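Local structure of polymerase cofactor VP35 (Reston ebolavirus, 3L2A) at residues I16-L21 / Q30-I35. The protein binds RNA and, through its interferon inhibitory domain, counters the host interferon response, besides serving as a polymerase cofactor in viral RNA replication. Residues are numbered along the deposited sequence; the frame is centred on the assembly and turned at random.
Sequences IMYDHL and QLVQVI
V32 on helix 27-41 points its isopropyl group at M17, Y18 and L21, joining helix 10-19 and the turn that follows it to helix 27-41 in the helical part of the VP35 interferon inhibitory domain. The two backbones come nearest at M17 and V32, whose CA atoms lie 6.8 Å apart, and both side chains start toward the opposite segment. M17 touches both methyls of V32: M17 CB is 3.7 Å from V32 CG2, and M17 SD lies 4.0 Å from V32 CG1. The other two neighbours tell the methyls apart. L21 CD1 meets V32 CG2 at 3.9 Å, and L21, like M17, runs antiparallel alongside the valine. With chi1 at 164°, V32 CG1 stands anti to the backbone N and is turned to the tyrosine, 3.6 Å from Y18 CE1 in an oblique approach to the ring, while V32 CB sits in the ring plane at its edge. L66 of helix 62-72 touches both M17 and V32, and I48 of helix 45-57 packs on M17, whereas the Y18 side is polar and partly exposed. There H29 packs edge-to-face with the tyrosine ring. Q33, an outstretched chain, brings its amide to the phenol edge with the two planes 59° apart. Q33 NE2 also makes a weak bond to H29 O; the bond from Q33 NE2 to Y18 OH is short at 2.7 Å but weak, bent to 121° at the hydrogen.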
loop_
_atom_site.group_PDB
_atom_site.type_symbol
_atom_site.label_atom_id
_atom_site.label_comp_id
_atom_site.label_asym_id
_atom_site.label_seq_id
_atom_site.Cartn_x
_atom_site.Cartn_y
_atom_site.Cartn_z
ATOM N N ILE A 16 -0.621 6.561 -12.187
ATOM C CA ILE A 16 0.562 7.403 -11.930
ATOM C C ILE A 16 1.586 6.675 -11.038
ATOM O O ILE A 16 2.800 6.701 -11.293
ATOM C CB ILE A 16 0.164 8.744 -11.255
ATOM C CG1 ILE A 16 -0.507 9.665 -12.287
ATOM C CG2 ILE A 16 1.374 9.443 -10.618
ATOM C CD1 ILE A 16 -1.171 10.889 -11.675
ATOM N N MET A 17 1.096 6.053 -9.975
ATOM C CA MET A 17 2.012 5.395 -9.025
ATOM C C MET A 17 2.656 4.155 -9.664
ATOM O O MET A 17 3.860 3.890 -9.472
ATOM C CB MET A 17 1.287 5.060 -7.720
ATOM C CG MET A 17 0.906 6.317 -6.941
ATOM S SD MET A 17 -0.039 5.854 -5.489
ATOM C CE MET A 17 0.051 7.387 -4.546
ATOM N N TYR A 18 1.871 3.383 -10.421
ATOM C CA TYR A 18 2.412 2.208 -11.133
ATOM C C TYR A 18 3.428 2.588 -12.203
ATOM O O TYR A 18 4.363 1.830 -12.485
ATOM C CB TYR A 18 1.297 1.388 -11.786
ATOM C CG TYR A 18 0.681 0.289 -10.955
ATOM C CD1 TYR A 18 0.504 0.424 -9.589
ATOM C CD2 TYR A 18 0.233 -0.891 -11.561
ATOM C CE1 TYR A 18 -0.094 -0.578 -8.831
ATOM C CE2 TYR A 18 -0.362 -1.908 -10.809
ATOM C CZ TYR A 18 -0.516 -1.743 -9.440
ATOM O OH TYR A 18 -1.129 -2.727 -8.692
ATOM N N ASP A 19 3.264 3.768 -12.788
ATOM C CA ASP A 19 4.109 4.238 -13.891
ATOM C C ASP A 19 5.575 4.327 -13.488
ATOM O O ASP A 19 6.466 4.181 -14.322
ATOM C CB ASP A 19 3.618 5.622 -14.378
ATOM C CG ASP A 19 2.530 5.530 -15.442
ATOM O OD1 ASP A 19 2.217 4.426 -15.938
ATOM O OD2 ASP A 19 1.967 6.594 -15.789
ATOM N N HIS A 20 5.860 4.606 -12.221
ATOM C CA HIS A 20 7.256 4.684 -11.830
ATOM C C HIS A 20 7.692 3.634 -10.805
ATOM O O HIS A 20 8.672 3.835 -10.090
ATOM C CB HIS A 20 7.659 6.107 -11.417
ATOM C CG HIS A 20 7.970 7.002 -12.577
ATOM N ND1 HIS A 20 9.107 6.856 -13.345
ATOM C CD2 HIS A 20 7.298 8.058 -13.097
ATOM C CE1 HIS A 20 9.117 7.779 -14.293
ATOM N NE2 HIS A 20 8.030 8.519 -14.164
ATOM N N LEU A 21 6.983 2.507 -10.758
ATOM C CA LEU A 21 7.492 1.332 -10.029
ATOM C C LEU A 21 8.109 0.264 -10.943
ATOM O O LEU A 21 7.539 -0.067 -11.990
ATOM C CB LEU A 21 6.365 0.674 -9.227
ATOM C CG LEU A 21 5.785 1.453 -8.038
ATOM C CD1 LEU A 21 4.601 0.703 -7.470
ATOM C CD2 LEU A 21 6.850 1.668 -6.912
ATOM N N GLN A 30 1.229 -3.663 -4.317
ATOM C CA GLN A 30 0.143 -3.958 -3.378
ATOM C C GLN A 30 -0.147 -2.735 -2.504
ATOM O O GLN A 30 -1.325 -2.386 -2.258
ATOM C CB GLN A 30 0.450 -5.187 -2.517
ATOM C CG GLN A 30 -0.715 -5.584 -1.635
ATOM C CD GLN A 30 -1.943 -6.002 -2.422
ATOM O OE1 GLN A 30 -3.006 -5.369 -2.327
ATOM N NE2 GLN A 30 -1.804 -7.051 -3.215
ATOM N N LEU A 31 0.923 -2.059 -2.067
ATOM C CA LEU A 31 0.760 -0.827 -1.271
ATOM C C LEU A 31 0.013 0.268 -2.006
ATOM O O LEU A 31 -0.826 0.931 -1.399
ATOM C CB LEU A 31 2.106 -0.332 -0.738
ATOM C CG LEU A 31 2.034 0.864 0.222
ATOM C CD1 LEU A 31 1.090 0.683 1.427
ATOM C CD2 LEU A 31 3.428 1.223 0.656
ATOM N N VAL A 32 0.278 0.441 -3.308
ATOM C CA VAL A 32 -0.462 1.432 -4.116
ATOM C C VAL A 32 -1.954 1.098 -4.073
ATOM O O VAL A 32 -2.783 1.967 -3.877
ATOM C CB VAL A 32 0.044 1.412 -5.551
ATOM C CG1 VAL A 32 -0.951 2.127 -6.542
ATOM C CG2 VAL A 32 1.454 2.053 -5.630
ATOM N N GLN A 33 -2.289 -0.185 -4.249
ATOM C CA GLN A 33 -3.711 -0.573 -4.212
ATOM C C GLN A 33 -4.368 -0.280 -2.862
ATOM O O GLN A 33 -5.511 0.207 -2.809
ATOM C CB GLN A 33 -3.856 -2.049 -4.554
ATOM C CG GLN A 33 -3.313 -2.356 -5.915
ATOM C CD GLN A 33 -3.211 -3.846 -6.153
ATOM O OE1 GLN A 33 -4.163 -4.587 -5.906
ATOM N NE2 GLN A 33 -2.065 -4.288 -6.652
ATOM N N VAL A 34 -3.639 -0.566 -1.792
ATOM C CA VAL A 34 -4.119 -0.372 -0.420
ATOM C C VAL A 34 -4.342 1.120 -0.186
ATOM O O VAL A 34 -5.380 1.525 0.326
ATOM C CB VAL A 34 -3.119 -0.957 0.603
ATOM C CG1 VAL A 34 -3.415 -0.458 2.038
ATOM C CG2 VAL A 34 -3.102 -2.538 0.549
ATOM N N ILE A 35 -3.369 1.926 -0.595
ATOM C CA ILE A 35 -3.440 3.402 -0.409
ATOM C C ILE A 35 -4.565 3.972 -1.234
ATOM O O ILE A 35 -5.332 4.827 -0.754
ATOM C CB ILE A 35 -2.089 4.025 -0.809
ATOM C CG1 ILE A 35 -1.053 3.716 0.294
ATOM C CG2 ILE A 35 -2.204 5.538 -1.085
ATOM C CD1 ILE A 35 0.409 4.162 -0.087
#